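Local coordinates for sporulation and cell division protein SsgA (Streptomyces sp. Ag82_O1-9, PDB 6SLC) that probably acts in the sporulation-specific cell division of Streptomyces, as a member of the SsgA-like family that includes the FtsZ-recruiting protein SsgB, at residues A45-D50 against E125-R130; F73-L78 against V135-E140; W94-R97 against G102-C105. One frame throughout, in Å; residues are numbered along the deposited sequence.

Interaction 1 (A45-D50 against E125-R130); sequences AGLRYD and ESFLKR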
loop_
_atom_site.group_PDB
_atom_site.type_symbol
_atom_site.label_atom_id
_atom_site.label_comp_id
_atom_site.label_asym_id
_atom_site.label_seq_id
_atom_site.Cartn_x
_atom_site.Cartn_y
_atom_site.Cartn_z
ATOM N N ALA A 45 -14.330 4.786 6.183
ATOM C CA ALA A 45 -13.110 5.591 6.000
ATOM C C ALA A 45 -12.029 4.997 6.880
ATOM O O ALA A 45 -12.352 4.548 7.981
ATOM C CB ALA A 45 -13.375 7.023 6.336
ATOM N N GLY A 46 -10.824 4.895 6.333
ATOM C CA GLY A 46 -9.610 4.562 7.088
ATOM C C GLY A 46 -8.831 5.831 7.350
ATOM O O GLY A 46 -8.646 6.613 6.404
ATOM N N LEU A 47 -8.477 6.075 8.604
ATOM C CA LEU A 47 -7.575 7.182 8.978
ATOM C C LEU A 47 -6.237 6.545 9.331
ATOM O O LEU A 47 -6.228 5.453 9.924
ATOM C CB LEU A 47 -8.168 7.956 10.154
ATOM C CG LEU A 47 -9.503 8.646 9.905
ATOM C CD1 LEU A 47 -9.850 9.523 11.111
ATOM C CD2 LEU A 47 -9.509 9.488 8.632
ATOM N N ARG A 48 -5.156 7.186 8.930
ATOM C CA ARG A 48 -3.776 6.706 9.178
ATOM C C ARG A 48 -2.950 7.927 9.622
ATOM O O ARG A 48 -3.096 9.014 9.025
ATOM C CB ARG A 48 -3.369 6.008 7.878
ATOM C CG ARG A 48 -1.909 5.650 7.669
ATOM C CD ARG A 48 -1.610 5.752 6.169
ATOM N NE ARG A 48 -0.214 5.443 5.976
ATOM C CZ ARG A 48 0.290 4.222 5.942
ATOM N NH1 ARG A 48 -0.511 3.173 6.051
ATOM N NH2 ARG A 48 1.593 4.051 5.777
ATOM N N TYR A 49 -2.208 7.783 10.709
ATOM C CA TYR A 49 -1.205 8.764 11.169
ATOM C C TYR A 49 0.183 8.127 11.081
ATOM O O TYR A 49 0.360 7.044 11.648
ATOM C CB TYR A 49 -1.531 9.214 12.586
ATOM C CG TYR A 49 -0.566 10.238 13.108
ATOM C CD1 TYR A 49 -0.619 11.550 12.658
ATOM C CD2 TYR A 49 0.405 9.900 14.043
ATOM C CE1 TYR A 49 0.259 12.509 13.130
ATOM C CE2 TYR A 49 1.298 10.845 14.521
ATOM C CZ TYR A 49 1.220 12.152 14.057
ATOM O OH TYR A 49 2.077 13.091 14.519
ATOM N N ASP A 50 1.110 8.788 10.386
ATOM C CA ASP A 50 2.510 8.346 10.195
ATOM C C ASP A 50 3.436 9.315 10.938
ATOM O O ASP A 50 3.416 10.490 10.628
ATOM C CB ASP A 50 2.829 8.229 8.707
ATOM C CG ASP A 50 1.992 7.165 8.013
ATOM O OD1 ASP A 50 0.929 7.512 7.548
ATOM O OD2 ASP A 50 2.383 5.995 7.992
ATOM N N GLU A 125 -11.998 11.580 18.092
ATOM C CA GLU A 125 -11.188 12.119 19.216
ATOM C C GLU A 125 -10.288 11.007 19.769
ATOM O O GLU A 125 -9.126 11.271 20.106
ATOM C CB GLU A 125 -12.068 12.712 20.315
ATOM C CG GLU A 125 -11.260 13.248 21.496
ATOM C CD GLU A 125 -11.873 14.401 22.282
ATOM O OE1 GLU A 125 -13.084 14.340 22.563
ATOM O OE2 GLU A 125 -11.139 15.371 22.584
ATOM N N SER A 126 -10.811 9.797 19.842
ATOM C CA SER A 126 -10.097 8.630 20.404
ATOM C C SER A 126 -8.909 8.277 19.497
ATOM O O SER A 126 -7.810 7.964 20.022
ATOM C CB SER A 126 -11.065 7.476 20.589
ATOM O OG SER A 126 -10.372 6.239 20.550
ATOM N N PHE A 127 -9.100 8.357 18.179
ATOM C CA PHE A 127 -8.012 8.163 17.187
ATOM C C PHE A 127 -6.953 9.268 17.358
ATOM O O PHE A 127 -5.741 8.960 17.466
ATOM C CB PHE A 127 -8.555 8.115 15.757
ATOM C CG PHE A 127 -7.472 8.241 14.715
ATOM C CD1 PHE A 127 -6.527 7.235 14.523
ATOM C CD2 PHE A 127 -7.355 9.407 13.983
ATOM C CE1 PHE A 127 -5.539 7.380 13.562
ATOM C CE2 PHE A 127 -6.364 9.554 13.027
ATOM C CZ PHE A 127 -5.461 8.543 12.819
ATOM N N LEU A 128 -7.379 10.533 17.423
ATOM C CA LEU A 128 -6.412 11.652 17.563
ATOM C C LEU A 128 -5.625 11.508 18.876
ATOM O O LEU A 128 -4.416 11.808 18.854
ATOM C CB LEU A 128 -7.154 12.983 17.469
ATOM C CG LEU A 128 -7.696 13.330 16.086
ATOM C CD1 LEU A 128 -8.515 14.607 16.130
ATOM C CD2 LEU A 128 -6.573 13.460 15.076
ATOM N N LYS A 129 -6.246 11.020 19.956
ATOM C CA LYS A 129 -5.559 10.797 21.263
ATOM C C LYS A 129 -4.491 9.718 21.107
ATOM O O LYS A 129 -3.416 9.863 21.702
ATOM C CB LYS A 129 -6.540 10.467 22.385
ATOM C CG LYS A 129 -7.300 11.678 22.930
ATOM C CD LYS A 129 -8.198 11.360 24.114
ATOM C CE LYS A 129 -8.881 12.576 24.713
ATOM N NZ LYS A 129 -9.953 12.190 25.669
ATOM N N ARG A 130 -4.740 8.709 20.280
ATOM C CA ARG A 130 -3.728 7.662 19.993
ATOM C C ARG A 130 -2.574 8.283 19.197
ATOM O O ARG A 130 -1.409 7.983 19.514
ATOM C CB ARG A 130 -4.403 6.456 19.332
ATOM C CG ARG A 130 -5.301 5.693 20.298
ATOM C CD ARG A 130 -6.179 4.667 19.624
ATOM N NE ARG A 130 -5.299 3.803 18.857
ATOM C CZ ARG A 130 -5.481 3.457 17.587
ATOM N NH1 ARG A 130 -6.580 3.829 16.937
ATOM N NH2 ARG A 130 -4.554 2.723 16.995
#

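Interaction 2 (F73-L78 against V135-E140); sequences FARDLL and VPPGTE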
loop_
_atom_site.group_PDB
_atom_site.type_symbol
_atom_site.label_atom_id
_atom_site.label_comp_id
_atom_site.label_asym_id
_atom_site.label_seq_id
_atom_site.Cartn_x
_atom_site.Cartn_y
_atom_site.Cartn_z
ATOM N N PHE A 73 -5.243 15.675 5.535
ATOM C CA PHE A 73 -5.624 16.767 6.456
ATOM C C PHE A 73 -4.438 17.105 7.349
ATOM O O PHE A 73 -3.624 16.207 7.640
ATOM C CB PHE A 73 -6.791 16.359 7.344
ATOM C CG PHE A 73 -8.034 15.965 6.603
ATOM C CD1 PHE A 73 -8.859 16.936 6.073
ATOM C CD2 PHE A 73 -8.398 14.634 6.463
ATOM C CE1 PHE A 73 -10.030 16.582 5.415
ATOM C CE2 PHE A 73 -9.550 14.283 5.780
ATOM C CZ PHE A 73 -10.358 15.254 5.241
ATOM N N ALA A 74 -4.353 18.365 7.776
ATOM C CA ALA A 74 -3.543 18.778 8.940
ATOM C C ALA A 74 -4.147 18.118 10.181
ATOM O O ALA A 74 -5.373 18.261 10.401
ATOM C CB ALA A 74 -3.515 20.275 9.070
ATOM N N ARG A 75 -3.345 17.384 10.944
ATOM C CA ARG A 75 -3.838 16.803 12.213
ATOM C C ARG A 75 -4.473 17.929 13.044
ATOM O O ARG A 75 -5.571 17.698 13.600
ATOM C CB ARG A 75 -2.719 16.076 12.969
ATOM C CG ARG A 75 -3.204 15.527 14.300
ATOM C CD ARG A 75 -2.253 14.594 14.978
ATOM N NE ARG A 75 -1.083 15.286 15.513
ATOM C CZ ARG A 75 -0.240 14.747 16.389
ATOM N NH1 ARG A 75 -0.451 13.527 16.871
ATOM N NH2 ARG A 75 0.804 15.443 16.797
ATOM N N ASP A 76 -3.837 19.104 13.107
ATOM C CA ASP A 76 -4.255 20.235 13.999
ATOM C C ASP A 76 -5.626 20.777 13.572
ATOM O O ASP A 76 -6.358 21.254 14.440
ATOM C CB ASP A 76 -3.193 21.335 14.059
ATOM C CG ASP A 76 -2.930 22.039 12.734
ATOM O OD1 ASP A 76 -3.679 22.989 12.445
ATOM O OD2 ASP A 76 -1.979 21.616 11.996
ATOM N N LEU A 77 -5.979 20.666 12.294
ATOM C CA LEU A 77 -7.298 21.102 11.768
ATOM C C LEU A 77 -8.401 20.162 12.264
ATOM O O LEU A 77 -9.455 20.660 12.665
ATOM C CB LEU A 77 -7.250 21.134 10.238
ATOM C CG LEU A 77 -8.572 21.518 9.573
ATOM C CD1 LEU A 77 -8.615 22.999 9.261
ATOM C CD2 LEU A 77 -8.802 20.708 8.317
ATOM N N LEU A 78 -8.178 18.846 12.224
ATOM C CA LEU A 78 -9.158 17.856 12.741
ATOM C C LEU A 78 -9.285 18.008 14.255
ATOM O O LEU A 78 -10.421 17.970 14.761
ATOM C CB LEU A 78 -8.703 16.440 12.375
ATOM C CG LEU A 78 -8.755 16.116 10.886
ATOM C CD1 LEU A 78 -8.251 14.708 10.633
ATOM C CD2 LEU A 78 -10.164 16.314 10.353
ATOM N N VAL A 135 2.996 10.971 18.942
ATOM C CA VAL A 135 3.673 12.290 18.718
ATOM C C VAL A 135 2.821 13.360 19.372
ATOM O O VAL A 135 1.849 13.828 18.781
ATOM C CB VAL A 135 3.866 12.602 17.225
ATOM C CG1 VAL A 135 4.521 13.960 17.012
ATOM C CG2 VAL A 135 4.659 11.513 16.516
ATOM N N PRO A 136 3.140 13.768 20.616
ATOM C CA PRO A 136 2.360 14.804 21.286
ATOM C C PRO A 136 2.353 16.062 20.421
ATOM O O PRO A 136 3.383 16.443 19.870
ATOM C CB PRO A 136 3.081 14.984 22.626
ATOM C CG PRO A 136 3.740 13.652 22.852
ATOM C CD PRO A 136 4.220 13.250 21.469
ATOM N N PRO A 137 1.188 16.717 20.234
ATOM C CA PRO A 137 1.148 18.011 19.558
ATOM C C PRO A 137 2.145 18.965 20.241
ATOM O O PRO A 137 2.231 18.967 21.468
ATOM C CB PRO A 137 -0.302 18.489 19.725
ATOM C CG PRO A 137 -1.084 17.228 19.954
ATOM C CD PRO A 137 -0.139 16.295 20.698
ATOM N N GLY A 138 2.897 19.710 19.434
ATOM C CA GLY A 138 3.979 20.589 19.897
ATOM C C GLY A 138 5.342 19.963 19.713
ATOM O O GLY A 138 6.330 20.724 19.795
ATOM N N THR A 139 5.418 18.649 19.477
ATOM C CA THR A 139 6.699 17.914 19.296
ATOM C C THR A 139 6.879 17.468 17.843
ATOM O O THR A 139 7.909 16.813 17.561
ATOM C CB THR A 139 6.783 16.708 20.246
ATOM O OG1 THR A 139 5.846 15.719 19.826
ATOM C CG2 THR A 139 6.516 17.075 21.695
ATOM N N GLU A 140 5.952 17.802 16.941
ATOM C CA GLU A 140 6.036 17.347 15.523
ATOM C C GLU A 140 7.416 17.699 14.950
ATOM O O GLU A 140 7.938 16.904 14.139
ATOM C CB GLU A 140 4.935 17.940 14.635
ATOM C CG GLU A 140 3.516 17.570 15.061
ATOM C CD GLU A 140 2.901 18.460 16.143
ATOM O OE1 GLU A 140 3.648 19.208 16.827
ATOM O OE2 GLU A 140 1.675 18.403 16.312
HETATM O O HOH W 1 -0.686 18.262 14.920
#

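Interaction 3 (W94-R97 against G102-C105); sequences WPSR and GVVC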
loop_
_atom_site.group_PDB
_atom_site.type_symbol
_atom_site.label_atom_id
_atom_site.label_comp_id
_atom_site.label_asym_id
_atom_site.label_seq_id
_atom_site.Cartn_x
_atom_site.Cartn_y
_atom_site.Cartn_z
ATOM N N TRP A 94 -16.259 21.592 11.602
ATOM C CA TRP A 94 -16.960 22.155 12.784
ATOM C C TRP A 94 -17.703 21.056 13.543
ATOM O O TRP A 94 -18.176 20.086 12.951
ATOM C CB TRP A 94 -17.893 23.304 12.373
ATOM C CG TRP A 94 -19.108 22.876 11.612
ATOM C CD1 TRP A 94 -20.322 22.528 12.128
ATOM C CD2 TRP A 94 -19.233 22.754 10.186
ATOM N NE1 TRP A 94 -21.193 22.197 11.121
ATOM C CE2 TRP A 94 -20.556 22.337 9.921
ATOM C CE3 TRP A 94 -18.356 22.940 9.115
ATOM C CZ2 TRP A 94 -21.019 22.103 8.630
ATOM C CZ3 TRP A 94 -18.818 22.716 7.839
ATOM C CH2 TRP A 94 -20.131 22.305 7.598
ATOM N N PRO A 95 -17.818 21.187 14.885
ATOM C CA PRO A 95 -18.571 20.234 15.703
ATOM C C PRO A 95 -20.075 20.529 15.642
ATOM O O PRO A 95 -20.468 21.655 15.348
ATOM C CB PRO A 95 -18.038 20.465 17.124
ATOM C CG PRO A 95 -17.630 21.934 17.122
ATOM C CD PRO A 95 -17.243 22.274 15.695
ATOM N N SER A 96 -20.883 19.514 15.913
ATOM C CA SER A 96 -22.358 19.557 15.763
ATOM C C SER A 96 -22.944 18.292 16.383
ATOM O O SER A 96 -22.177 17.525 17.014
ATOM C CB SER A 96 -22.730 19.717 14.314
ATOM O OG SER A 96 -24.127 19.668 14.130
ATOM N N ARG A 97 -24.252 18.100 16.256
ATOM C CA ARG A 97 -24.930 16.868 16.732
ATOM C C ARG A 97 -25.873 16.403 15.632
ATOM O O ARG A 97 -26.346 17.257 14.864
ATOM C CB ARG A 97 -25.677 17.100 18.046
ATOM C CG ARG A 97 -24.829 17.780 19.109
ATOM C CD ARG A 97 -25.484 17.688 20.467
ATOM N NE ARG A 97 -25.544 16.316 20.951
ATOM C CZ ARG A 97 -24.574 15.702 21.623
ATOM N NH1 ARG A 97 -23.439 16.329 21.886
ATOM N NH2 ARG A 97 -24.738 14.454 22.021
ATOM N N GLY A 102 -22.777 13.280 19.070
ATOM C CA GLY A 102 -21.776 14.302 18.717
ATOM C C GLY A 102 -21.060 13.917 17.433
ATOM O O GLY A 102 -20.614 12.768 17.324
ATOM N N VAL A 103 -20.983 14.841 16.476
ATOM C CA VAL A 103 -20.345 14.612 15.153
ATOM C C VAL A 103 -19.402 15.771 14.854
ATOM O O VAL A 103 -19.602 16.870 15.395
ATOM C CB VAL A 103 -21.388 14.449 14.037
ATOM C CG1 VAL A 103 -22.232 13.202 14.256
ATOM C CG2 VAL A 103 -22.245 15.698 13.900
ATOM N N VAL A 104 -18.395 15.507 14.033
ATOM C CA VAL A 104 -17.575 16.565 13.396
ATOM C C VAL A 104 -18.013 16.607 11.935
ATOM O O VAL A 104 -18.028 15.556 11.269
ATOM C CB VAL A 104 -16.077 16.291 13.586
ATOM C CG1 VAL A 104 -15.213 17.235 12.779
ATOM C CG2 VAL A 104 -15.702 16.364 15.051
ATOM N N CYS A 105 -18.445 17.778 11.487
ATOM C CA CYS A 105 -18.866 18.006 10.090
ATOM C C CYS A 105 -17.606 18.338 9.290
ATOM O O CYS A 105 -16.808 19.155 9.770
ATOM C CB CYS A 105 -19.936 19.086 10.034
ATOM S SG CYS A 105 -21.524 18.576 10.757
#

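Interaction 1 (A45-D50 against E125-R130)
Tyr49, whose CB rests 4.0 Å from Phe127 CZ, is held at its far end by a hydrogen bond from OH to the carbonyl oxygen of Pro54. The contact is helix-on-sheet packing: helix 121-134 lies on one face of the antiparallel sheet of the beta-barrel fold, and the short axes of strand 45-50 and helix 125-130 run 9.8 Å apart, inclined by only 18°. Phe127 is the helix residue that does most of the touching. Its CG stands anti to the backbone N (chi1 167°), which sends the ring out from the helix onto the strand.

Leu47 CB sits over one face of that ring, offset toward the rim, 3.7 Å from Phe127 CE2; with the centroid 4.0 Å away and close to the ring normal, this is a CH-pi contact. The Leu47 CD1 branch runs alongside the ring toward the helix, to 3.8 Å from Phe127 CD2. Phe127 CZ points at the strand backbone between Leu47 and Tyr49, with Tyr49 N in the ring plane at the edge and Arg48 C nearby. The Phe127 side chain also touches Val57 and Cys27 on the two strands flanking 40-50, so it bears on three adjacent strands. One helical turn before and after, Leu124 meets Leu47 and Thr131 meets Tyr49.

Arg48 points its CB away from the helix, and its NE makes a salt bridge with Asp50 OD1 at 2.8 Å; the hydrogen bond within it is weak, bent to 121°. The other carboxylate oxygen is more firmly engaged: Asp50 OD2 is bonded to both Asn22 ND2 and Thr24 OG1.

Interaction 2 (F73-L78 against V135-E140)
A nearly extended start and a bend at chi3 (72°) carry the guanidinium of Arg75 to the loop 135-140, while Glu140 folds at chi2 (85°) and turns its carboxylate back to meet it. Arg75 binds the carbonyl oxygen just beyond the C-terminal end of helix 121-134: Val135 is the first residue to leave the helical conformation, and its O is gripped end-on by two nitrogens, Arg75 NH1 at 3.0 Å and Arg75 NH2 at 2.8 Å. Both bonds lie close to the guanidinium plane. The positive group lies near the C-terminal end of the helix, where its charge may be favourable.

Arg75 NH2 makes a second bond, a salt bridge to Glu140 OE2 at 3.1 Å. Here too the acceptor is in the guanidinium plane, but the nitrogen approaches OE2 from above the carboxylate, in keeping with planes 81° apart. A water closes a small ring, accepting from Arg75 NE and donating to Glu140 OE2 at 2.7 Å. NH1 also bonds Thr131 OG1. Each of the three guanidinium nitrogens thus has a partner, which limits its rotation. Pro137 CG lies over the rim of one face, 4.1 Å from Arg75 NH2.

The loop is shaped by a type II beta turn from Pro136 to Thr139, with Gly138 at the position of positive phi. Pro136 O receives both Thr139 N and Thr139 OG1, the latter at 2.6 Å, and Gly138 N reaches Glu140 OE1 at 2.8 Å, which positions the carboxylate for Arg75.

Arg75 opens helix 75-81 directly after strand 67-74, and its side chain passes over Val57 of strand 56-64 and Tyr49 of strand 40-50 to reach the end of helix 121-134.

Interaction 3 (W94-R97 against G102-C105)
Strands 94-97 and 102-105 pair antiparallel in a twisted beta hairpin, their short axes at 142°, with Trp94-Cys105 and Ser96-Val103 as hydrogen-bonded pairs and Pro95-Val104 and Arg97-Gly102 as non-hydrogen-bonded ones. Cys105 N to Trp94 O, at 2.7 Å, is the shortest of the four backbone bonds.

Trp94 places its CG between the backbone N and the carbonyl carbon (chi1 71°), which lays the indole across its strand partner. Cys105 CB sits over the indole face, offset toward the rim and only 3.3 Å from Trp94 CE2, a close CH-pi contact. Cys105 SG makes a sulfur-aromatic contact oblique to the five-membered ring, 3.7 Å from Trp94 NE1, and also touches Ser96 CB at 3.9 Å. On this same face Val103 CG2 lies 3.6 Å from Ser96 O. Toward the turn, the bent Arg97 brings one face of its guanidinium over Gly102 N, 3.7 Å from Arg97 NH2.

Strand 91-98 is the outermost strand on this side of the sheet within the chain. Strand 101-109 is paired on its other side with strand 114-120, through a backbone hydrogen bond of Val104 with Ala119, while Val104 also packs on Leu82 in the loop after helix 75-81.

The three contacts lie around one antiparallel sheet. Interactions 1 and 2 are neighbours, their centres 11 Å apart, and meet at Tyr49 of interaction 1: its OH lies 3.3 Å from Val135 CB and beside the guanidinium of Arg75. Leu128 of helix 121-134 likewise packs on Arg75 and Leu78. Their segments alternate along the chain. Together they fix helix 121-134 and its following loop against strand 40-50 and the start of helix 75-81. Interaction 3 is nested within both loops. Its hairpin lies at the strand 91-98 edge of the sheet, strand 67-74 being the other outermost strand; its centre is about 17 and 19 Å from those of interactions 1 and 2, and it touches neither.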